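Local atomic coordinates of Sn-glycerol-3-phosphate ABC transporter substrate-binding protein UspB (Mycobacterium tuberculosis, PDB entry 4MFI), a protein that probably serves as the substrate-binding subunit of an ABC transporter, with specificity for glycerophosphocholine. Residues G58-R63 with I327-N332; F41-P46 with A51-L56. All blocks are in the same frame, centred on the assembly; numbering follows the deposited sequence.

Contact 1 (G58-R63 with I327-N332); sequences GRFQDR and IAFVTN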
ATOM      1  N   GLY A  58       9.000 -12.051 -21.305  1.00 13.09           N
ATOM      2  CA  GLY A  58       8.873 -12.668 -22.615  1.00 13.32           C
ATOM      3  C   GLY A  58       8.137 -11.753 -23.575  1.00 12.34           C
ATOM      4  O   GLY A  58       8.540 -11.599 -24.735  1.00 14.38           O
ATOM      5  N   ARG A  59       7.055 -11.145 -23.096  1.00 12.21           N
ATOM      6  CA  ARG A  59       6.296 -10.198 -23.911  1.00 11.09           C
ATOM      7  C   ARG A  59       7.164  -8.999 -24.289  1.00 11.18           C
ATOM      8  O   ARG A  59       7.117  -8.522 -25.425  1.00 12.67           O
ATOM      9  CB  ARG A  59       5.039  -9.724 -23.171  1.00 11.65           C
ATOM     10  CG  ARG A  59       4.037 -10.833 -22.863  1.00 12.23           C
ATOM     11  CD  ARG A  59       2.868 -10.311 -22.032  1.00 11.74           C
ATOM     12  NE  ARG A  59       1.905 -11.374 -21.752  1.00 12.79           N
ATOM     13  CZ  ARG A  59       0.671 -11.175 -21.299  1.00 14.48           C
ATOM     14  NH1 ARG A  59       0.234  -9.943 -21.066  1.00 13.81           N
ATOM     15  NH2 ARG A  59      -0.132 -12.210 -21.097  1.00 16.21           N
ATOM     16  N   PHE A  60       7.962  -8.524 -23.336  1.00 11.46           N
ATOM     17  CA  PHE A  60       8.843  -7.389 -23.585  1.00 10.89           C
ATOM     18  C   PHE A  60       9.866  -7.709 -24.667  1.00 11.48           C
ATOM     19  O   PHE A  60      10.068  -6.926 -25.604  1.00 12.47           O
ATOM     20  CB  PHE A  60       9.550  -6.969 -22.295  1.00  9.87           C
ATOM     21  CG  PHE A  60      10.565  -5.886 -22.490  1.00 10.31           C
ATOM     22  CD1 PHE A  60      10.167  -4.569 -22.649  1.00 10.05           C
ATOM     23  CD2 PHE A  60      11.921  -6.187 -22.518  1.00 11.71           C
ATOM     24  CE1 PHE A  60      11.104  -3.567 -22.827  1.00 10.28           C
ATOM     25  CE2 PHE A  60      12.867  -5.189 -22.690  1.00 12.05           C
ATOM     26  CZ  PHE A  60      12.456  -3.874 -22.850  1.00 12.29           C
ATOM     27  N   GLN A  61      10.501  -8.868 -24.542  1.00 12.35           N
ATOM     28  CA  GLN A  61      11.527  -9.276 -25.493  1.00 14.65           C
ATOM     29  C   GLN A  61      10.959  -9.516 -26.893  1.00 14.86           C
ATOM     30  O   GLN A  61      11.668  -9.349 -27.888  1.00 17.58           O
ATOM     31  CB  GLN A  61      12.290 -10.492 -24.966  1.00 14.99           C
ATOM     32  CG  GLN A  61      13.106 -10.155 -23.721  1.00 17.13           C
ATOM     33  CD  GLN A  61      13.845 -11.338 -23.129  1.00 19.73           C
ATOM     34  OE1 GLN A  61      14.745 -11.165 -22.307  1.00 19.01           O
ATOM     35  NE2 GLN A  61      13.469 -12.546 -23.535  1.00 23.17           N
ATOM     36  N   ASP A  62       9.679  -9.879 -26.974  1.00 14.77           N
ATOM     37  CA  ASP A  62       9.005  -9.983 -28.274  1.00 16.68           C
ATOM     38  C   ASP A  62       8.847  -8.612 -28.932  1.00 17.29           C
ATOM     39  O   ASP A  62       9.003  -8.472 -30.147  1.00 18.70           O
ATOM     40  CB  ASP A  62       7.620 -10.622 -28.132  1.00 19.03           C
ATOM     41  CG  ASP A  62       7.678 -12.117 -27.890  1.00 26.04           C
ATOM     42  OD1 ASP A  62       6.683 -12.669 -27.372  1.00 29.31           O
ATOM     43  OD2 ASP A  62       8.708 -12.744 -28.222  1.00 28.10           O
ATOM     44  N   ARG A  63       8.524  -7.608 -28.120  1.00 15.37           N
ATOM     45  CA  ARG A  63       8.257  -6.259 -28.607  1.00 14.31           C
ATOM     46  C   ARG A  63       9.549  -5.491 -28.855  1.00 14.53           C
ATOM     47  O   ARG A  63       9.622  -4.656 -29.760  1.00 14.46           O
ATOM     48  CB  ARG A  63       7.387  -5.511 -27.590  1.00 14.89           C
ATOM     49  CG  ARG A  63       6.928  -4.128 -28.028  1.00 15.62           C
ATOM     50  CD  ARG A  63       5.943  -4.195 -29.196  1.00 18.27           C
ATOM     51  NE  ARG A  63       4.743  -4.959 -28.865  1.00 22.18           N
ATOM     52  CZ  ARG A  63       3.693  -4.457 -28.220  1.00 26.39           C
ATOM     53  NH1 ARG A  63       3.687  -3.186 -27.839  1.00 26.30           N
ATOM     54  NH2 ARG A  63       2.646  -5.226 -27.953  1.00 29.93           N
ATOM     55  N   ILE A 327      10.064  -0.739 -17.864  1.00  8.29           N
ATOM     56  CA  ILE A 327       9.111  -0.379 -16.822  1.00  7.90           C
ATOM     57  C   ILE A 327       7.777   0.048 -17.420  1.00  7.84           C
ATOM     58  O   ILE A 327       6.726  -0.396 -16.961  1.00  8.38           O
ATOM     59  CB  ILE A 327       9.662   0.744 -15.924  1.00  8.48           C
ATOM     60  CG1 ILE A 327      10.816   0.219 -15.069  1.00  8.63           C
ATOM     61  CG2 ILE A 327       8.575   1.301 -15.023  1.00  9.81           C
ATOM     62  CD1 ILE A 327      11.546   1.312 -14.331  1.00  9.53           C
ATOM     63  N   ALA A 328       7.823   0.894 -18.447  1.00  8.69           N
ATOM     64  CA  ALA A 328       6.599   1.375 -19.079  1.00  9.05           C
ATOM     65  C   ALA A 328       5.843   0.230 -19.752  1.00  9.80           C
ATOM     66  O   ALA A 328       4.608   0.195 -19.746  1.00 11.45           O
ATOM     67  CB  ALA A 328       6.913   2.476 -20.090  1.00  9.74           C
ATOM     68  N   PHE A 329       6.579  -0.710 -20.335  1.00  9.05           N
ATOM     69  CA  PHE A 329       5.935  -1.825 -21.017  1.00  8.25           C
ATOM     70  C   PHE A 329       5.229  -2.766 -20.042  1.00  9.09           C
ATOM     71  O   PHE A 329       4.065  -3.121 -20.242  1.00  9.73           O
ATOM     72  CB  PHE A 329       6.937  -2.601 -21.877  1.00  9.90           C
ATOM     73  CG  PHE A 329       6.330  -3.765 -22.595  1.00 11.38           C
ATOM     74  CD1 PHE A 329       5.684  -3.587 -23.810  1.00 13.33           C
ATOM     75  CD2 PHE A 329       6.380  -5.039 -22.044  1.00 11.64           C
ATOM     76  CE1 PHE A 329       5.108  -4.665 -24.470  1.00 14.86           C
ATOM     77  CE2 PHE A 329       5.811  -6.114 -22.694  1.00 13.70           C
ATOM     78  CZ  PHE A 329       5.172  -5.931 -23.907  1.00 14.34           C
ATOM     79  N   VAL A 330       5.920  -3.171 -18.982  1.00  8.25           N
ATOM     80  CA  VAL A 330       5.333  -4.159 -18.079  1.00  8.65           C
ATOM     81  C   VAL A 330       4.192  -3.581 -17.247  1.00  9.21           C
ATOM     82  O   VAL A 330       3.418  -4.334 -16.647  1.00 10.09           O
ATOM     83  CB  VAL A 330       6.379  -4.869 -17.189  1.00  9.16           C
ATOM     84  CG1 VAL A 330       7.432  -5.554 -18.054  1.00 10.59           C
ATOM     85  CG2 VAL A 330       7.024  -3.894 -16.193  1.00 10.81           C
ATOM     86  N   THR A 331       4.080  -2.253 -17.226  1.00  8.97           N
ATOM     87  CA  THR A 331       2.963  -1.586 -16.552  1.00  9.03           C
ATOM     88  C   THR A 331       1.994  -0.940 -17.545  1.00 10.01           C
ATOM     89  O   THR A 331       1.231  -0.030 -17.187  1.00 10.51           O
ATOM     90  CB  THR A 331       3.438  -0.536 -15.517  1.00  8.47           C
ATOM     91  OG1 THR A 331       4.193   0.488 -16.177  1.00  8.81           O
ATOM     92  CG2 THR A 331       4.276  -1.193 -14.418  1.00  9.64           C
ATOM     93  N   ASN A 332       2.010  -1.411 -18.792  1.00  9.56           N
ATOM     94  CA  ASN A 332       1.032  -0.933 -19.767  1.00  8.75           C
ATOM     95  C   ASN A 332      -0.355  -1.527 -19.445  1.00  9.53           C
ATOM     96  O   ASN A 332      -0.465  -2.374 -18.550  1.00  9.57           O
ATOM     97  CB  ASN A 332       1.532  -1.123 -21.223  1.00 10.13           C
ATOM     98  CG  ASN A 332       1.364  -2.545 -21.767  1.00 10.85           C
ATOM     99  OD1 ASN A 332       0.671  -3.383 -21.197  1.00 11.62           O
ATOM    100  ND2 ASN A 332       1.987  -2.798 -22.918  1.00 13.84           N
TER
HETATM  101  O   HOH W   1       1.248  -4.846 -24.925  1.00 31.33           O

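Contact 2 (F41-P46 with A51-L56); sequences FWSSHP and AAEREL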
ATOM      1  N   PHE A  41      16.785  -6.783 -13.737  1.00 10.19           N
ATOM      2  CA  PHE A  41      15.553  -6.448 -13.026  1.00  9.20           C
ATOM      3  C   PHE A  41      15.567  -7.160 -11.676  1.00 10.45           C
ATOM      4  O   PHE A  41      15.450  -8.387 -11.607  1.00 11.51           O
ATOM      5  CB  PHE A  41      14.341  -6.868 -13.871  1.00 11.03           C
ATOM      6  CG  PHE A  41      13.011  -6.711 -13.182  1.00 10.75           C
ATOM      7  CD1 PHE A  41      12.831  -5.783 -12.159  1.00 11.23           C
ATOM      8  CD2 PHE A  41      11.936  -7.504 -13.558  1.00 11.21           C
ATOM      9  CE1 PHE A  41      11.603  -5.655 -11.523  1.00 12.68           C
ATOM     10  CE2 PHE A  41      10.700  -7.377 -12.933  1.00 11.61           C
ATOM     11  CZ  PHE A  41      10.534  -6.449 -11.915  1.00 12.97           C
ATOM     12  N   TRP A  42      15.734  -6.380 -10.612  1.00 10.54           N
ATOM     13  CA  TRP A  42      15.770  -6.911  -9.253  1.00 10.03           C
ATOM     14  C   TRP A  42      14.390  -6.877  -8.619  1.00  9.79           C
ATOM     15  O   TRP A  42      13.838  -5.803  -8.359  1.00 10.19           O
ATOM     16  CB  TRP A  42      16.734  -6.106  -8.385  1.00 10.41           C
ATOM     17  CG  TRP A  42      18.183  -6.340  -8.685  1.00  9.90           C
ATOM     18  CD1 TRP A  42      18.716  -6.926  -9.801  1.00 12.04           C
ATOM     19  CD2 TRP A  42      19.290  -5.995  -7.846  1.00 11.75           C
ATOM     20  NE1 TRP A  42      20.088  -6.963  -9.705  1.00 13.26           N
ATOM     21  CE2 TRP A  42      20.465  -6.396  -8.514  1.00 13.22           C
ATOM     22  CE3 TRP A  42      19.402  -5.383  -6.594  1.00 13.46           C
ATOM     23  CZ2 TRP A  42      21.737  -6.198  -7.973  1.00 15.47           C
ATOM     24  CZ3 TRP A  42      20.665  -5.189  -6.058  1.00 14.89           C
ATOM     25  CH2 TRP A  42      21.813  -5.597  -6.745  1.00 15.44           C
ATOM     26  N   SER A  43      13.838  -8.059  -8.371  1.00  9.23           N
ATOM     27  CA  SER A  43      12.504  -8.185  -7.800  1.00  9.70           C
ATOM     28  C   SER A  43      12.486  -9.180  -6.642  1.00 11.44           C
ATOM     29  O   SER A  43      13.315 -10.092  -6.578  1.00 13.76           O
ATOM     30  CB  SER A  43      11.523  -8.644  -8.882  1.00 10.83           C
ATOM     31  OG  SER A  43      10.221  -8.818  -8.351  1.00 12.08           O
ATOM     32  N   SER A  44      11.540  -8.994  -5.729  1.00 10.88           N
ATOM     33  CA  SER A  44      11.284  -9.973  -4.679  1.00 12.17           C
ATOM     34  C   SER A  44      10.144 -10.904  -5.084  1.00 11.17           C
ATOM     35  O   SER A  44       9.731 -11.766  -4.308  1.00 12.59           O
ATOM     36  CB  SER A  44      10.931  -9.267  -3.372  1.00 14.42           C
ATOM     37  OG  SER A  44       9.865  -8.357  -3.579  1.00 16.00           O
ATOM     38  N   HIS A  45       9.649 -10.730  -6.307  1.00 11.98           N
ATOM     39  CA  HIS A  45       8.536 -11.529  -6.816  1.00 12.08           C
ATOM     40  C   HIS A  45       7.329 -11.468  -5.879  1.00 11.82           C
ATOM     41  O   HIS A  45       6.849 -12.509  -5.419  1.00 13.48           O
ATOM     42  CB  HIS A  45       8.951 -12.996  -7.012  1.00 14.15           C
ATOM     43  CG  HIS A  45      10.314 -13.176  -7.611  1.00 14.68           C
ATOM     44  ND1 HIS A  45      10.692 -12.589  -8.799  1.00 17.28           N
ATOM     45  CD2 HIS A  45      11.384 -13.890  -7.188  1.00 16.31           C
ATOM     46  CE1 HIS A  45      11.939 -12.927  -9.079  1.00 17.61           C
ATOM     47  NE2 HIS A  45      12.381 -13.720  -8.119  1.00 19.13           N
ATOM     48  N   PRO A  46       6.829 -10.257  -5.596  1.00 11.96           N
ATOM     49  CA  PRO A  46       5.761 -10.125  -4.598  1.00 12.20           C
ATOM     50  C   PRO A  46       4.505 -10.889  -5.006  1.00 13.90           C
ATOM     51  O   PRO A  46       4.155 -10.926  -6.190  1.00 14.01           O
ATOM     52  CB  PRO A  46       5.492  -8.617  -4.568  1.00 13.29           C
ATOM     53  CG  PRO A  46       5.902  -8.138  -5.932  1.00 12.15           C
ATOM     54  CD  PRO A  46       7.107  -8.980  -6.280  1.00 11.75           C
ATOM     55  N   ALA A  51       6.587 -16.401 -12.030  1.00 14.36           N
ATOM     56  CA  ALA A  51       6.037 -16.869 -13.304  1.00 15.66           C
ATOM     57  C   ALA A  51       5.397 -15.736 -14.112  1.00 14.49           C
ATOM     58  O   ALA A  51       5.590 -15.643 -15.326  1.00 15.45           O
ATOM     59  CB  ALA A  51       5.038 -18.002 -13.084  1.00 16.38           C
ATOM     60  N   ALA A  52       4.635 -14.875 -13.443  1.00 13.95           N
ATOM     61  CA  ALA A  52       4.011 -13.745 -14.123  1.00 12.51           C
ATOM     62  C   ALA A  52       5.071 -12.778 -14.637  1.00 11.77           C
ATOM     63  O   ALA A  52       4.941 -12.225 -15.728  1.00 12.38           O
ATOM     64  CB  ALA A  52       3.043 -13.037 -13.202  1.00 13.60           C
ATOM     65  N   GLU A  53       6.125 -12.580 -13.848  1.00 11.48           N
ATOM     66  CA  GLU A  53       7.219 -11.705 -14.257  1.00 11.90           C
ATOM     67  C   GLU A  53       7.979 -12.269 -15.461  1.00 12.13           C
ATOM     68  O   GLU A  53       8.343 -11.525 -16.377  1.00 12.53           O
ATOM     69  CB  GLU A  53       8.161 -11.440 -13.081  1.00 11.41           C
ATOM     70  CG  GLU A  53       7.488 -10.663 -11.957  1.00 12.22           C
ATOM     71  CD  GLU A  53       8.413 -10.360 -10.801  1.00 13.36           C
ATOM     72  OE1 GLU A  53       9.185 -11.263 -10.409  1.00 15.26           O
ATOM     73  OE2 GLU A  53       8.364  -9.218 -10.275  1.00 13.28           O
ATOM     74  N   ARG A  54       8.221 -13.576 -15.470  1.00 12.54           N
ATOM     75  CA  ARG A  54       8.865 -14.195 -16.627  1.00 13.56           C
ATOM     76  C   ARG A  54       8.008 -14.055 -17.887  1.00 14.07           C
ATOM     77  O   ARG A  54       8.535 -13.870 -18.985  1.00 14.83           O
ATOM     78  CB  ARG A  54       9.197 -15.662 -16.360  1.00 16.05           C
ATOM     79  CG  ARG A  54      10.347 -15.847 -15.381  1.00 18.55           C
ATOM     80  CD  ARG A  54      10.781 -17.303 -15.291  1.00 22.97           C
ATOM     81  NE  ARG A  54       9.688 -18.177 -14.873  1.00 26.78           N
ATOM     82  CZ  ARG A  54       9.425 -18.491 -13.608  1.00 29.52           C
ATOM     83  NH1 ARG A  54      10.180 -18.006 -12.629  1.00 30.17           N
ATOM     84  NH2 ARG A  54       8.410 -19.293 -13.321  1.00 30.30           N
ATOM     85  N   GLU A  55       6.690 -14.132 -17.727  1.00 13.12           N
ATOM     86  CA  GLU A  55       5.787 -13.947 -18.856  1.00 13.02           C
ATOM     87  C   GLU A  55       5.862 -12.514 -19.378  1.00 13.12           C
ATOM     88  O   GLU A  55       5.913 -12.289 -20.589  1.00 13.47           O
ATOM     89  CB  GLU A  55       4.346 -14.319 -18.472  1.00 12.00           C
ATOM     90  CG  GLU A  55       3.281 -13.891 -19.489  1.00 13.97           C
ATOM     91  CD  GLU A  55       3.396 -14.587 -20.836  1.00 15.00           C
ATOM     92  OE1 GLU A  55       3.995 -15.686 -20.906  1.00 18.34           O
ATOM     93  OE2 GLU A  55       2.873 -14.032 -21.833  1.00 15.85           O
ATOM     94  N   LEU A  56       5.885 -11.542 -18.471  1.00 12.77           N
ATOM     95  CA  LEU A  56       5.977 -10.144 -18.879  1.00 12.18           C
ATOM     96  C   LEU A  56       7.308  -9.859 -19.580  1.00 11.21           C
ATOM     97  O   LEU A  56       7.358  -9.110 -20.560  1.00 11.46           O
ATOM     98  CB  LEU A  56       5.783  -9.219 -17.679  1.00 13.03           C
ATOM     99  CG  LEU A  56       4.374  -9.243 -17.083  1.00 14.71           C
ATOM    100  CD1 LEU A  56       4.282  -8.354 -15.850  1.00 18.07           C
ATOM    101  CD2 LEU A  56       3.345  -8.831 -18.134  1.00 17.84           C
TER

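Contact 1 (G58-R63 with I327-N332)
F329 and F60 form the centre of an aromatic helix-to-helix packing contact in an alpha/beta domain of this periplasmic-binding-protein fold. The C-terminal end of helix 50-63 lies against the last turn of helix 317-330, and F60 and F329 are the residues whose CA atoms come closest, 6.8 Å apart. F329 supplies the largest share of the buried surface. A chi1 of 180°, which sets CG opposite the backbone N, carries its ring across to the other helix, where CE2 lies 3.3 Å from F60 N and CZ comes 3.6 Å from R59 O, so the ring meets the backbone of R59 and F60 as well as their side chains. F60 turns its ring edge toward the F329 face in an offset edge-to-face pair, the centroids 5.8 Å apart and the planes at 63°. Next to this pair, F60 CB touches F329 CD2 at 3.7 Å. At the ring's far rim R59 CB lies in the plane of F329, 3.7 Å from CE2, while the extended rest of the arginine leads away to a salt bridge with E55 and a hydrogen bond to N335. F60 is stacked on F64 and meets F326 edge-to-face, which extends the aromatic cluster past the two segments.

R63 closes the exposed side. Its chain bends at chi2 and chi3 and folds the guanidinium back, nearly perpendicular to the F329 ring (89°), with F329 CE1 over the guanidinium face. N332, at the N-cap of helix 333-343, uses OD1 to accept from N335 N. The other half of its amide faces R63 through one water, which accepts a 3.0 Å bond from N332 ND2 and a weak one from R63 NH2.

Contact 2 (F41-P46 with A51-L56)
E53 reaches from the first turns of helix 50-63 to S43 and H45 at the C-terminal end of strand 39-43, and its carboxylate is gripped by both. CG stands anti to the carbonyl carbon (chi1 -65°) and the chain runs extended beyond it, so the two oxygens are delivered straight into the strand-to-loop turn. OE1 takes a short, nearly linear bond from H45 ND1, 2.6 Å long with an N-H...O angle of 171°. The donor meets OE1 almost along its C-O axis, and the oxygen lies in the imidazole plane, although the ring and carboxylate planes are 80° apart. OE2 accepts from S43 OG at 2.7 Å through its syn lone pair, on the side of OE1, and also has a hydrogen bond with Y150 OH. The buried carboxylate is thus held at both oxygens, which fixes its rotation and would be expected to stabilise its negative charge.

S43 does double duty. Its OG stands anti to the backbone N, beside the carbonyl carbon, where it accepts from H45 N at 2.9 Å, making an ST turn that carries the chain out of the strand, and donates to E53 OE2. H45 has positive phi and psi, and S43 O lies over one face of its ring, 4.0 Å above the plane. F41 crosses E53 at about a right angle, its CZ 3.9 Å from E53 OE2, and packs one ring face against S43 CB.

The contact belongs to the beta-alpha-beta unit of strand 39-43, helix 50-63 and strand 69-73. Strand 39-43 pairs in parallel with strands 69-73 and 97-101; H45 touches L71 and D73, P46 packs on L99 and on Y78 of helix 78-88, and on the helix side A52 and L56 pack against Y338 of helix 333-343.

From the N terminus, contact 2 comes first: it closes the short connection between strand 39-43 and helix 50-63. Contact 1 opens only afterwards, at the C-terminal end of that helix, and joins it to helix 317-330 across 263 intervening residues, so the two are in series and neither encloses the other. Helix 50-63 is common to both, tied near its start to the sheet and near its end to a helix from much later in the chain. The contact centres lie about 12 Å apart, and the two contacts touch at L56, whose O packs on F329 CE2 and whose CB packs on V330 CG1.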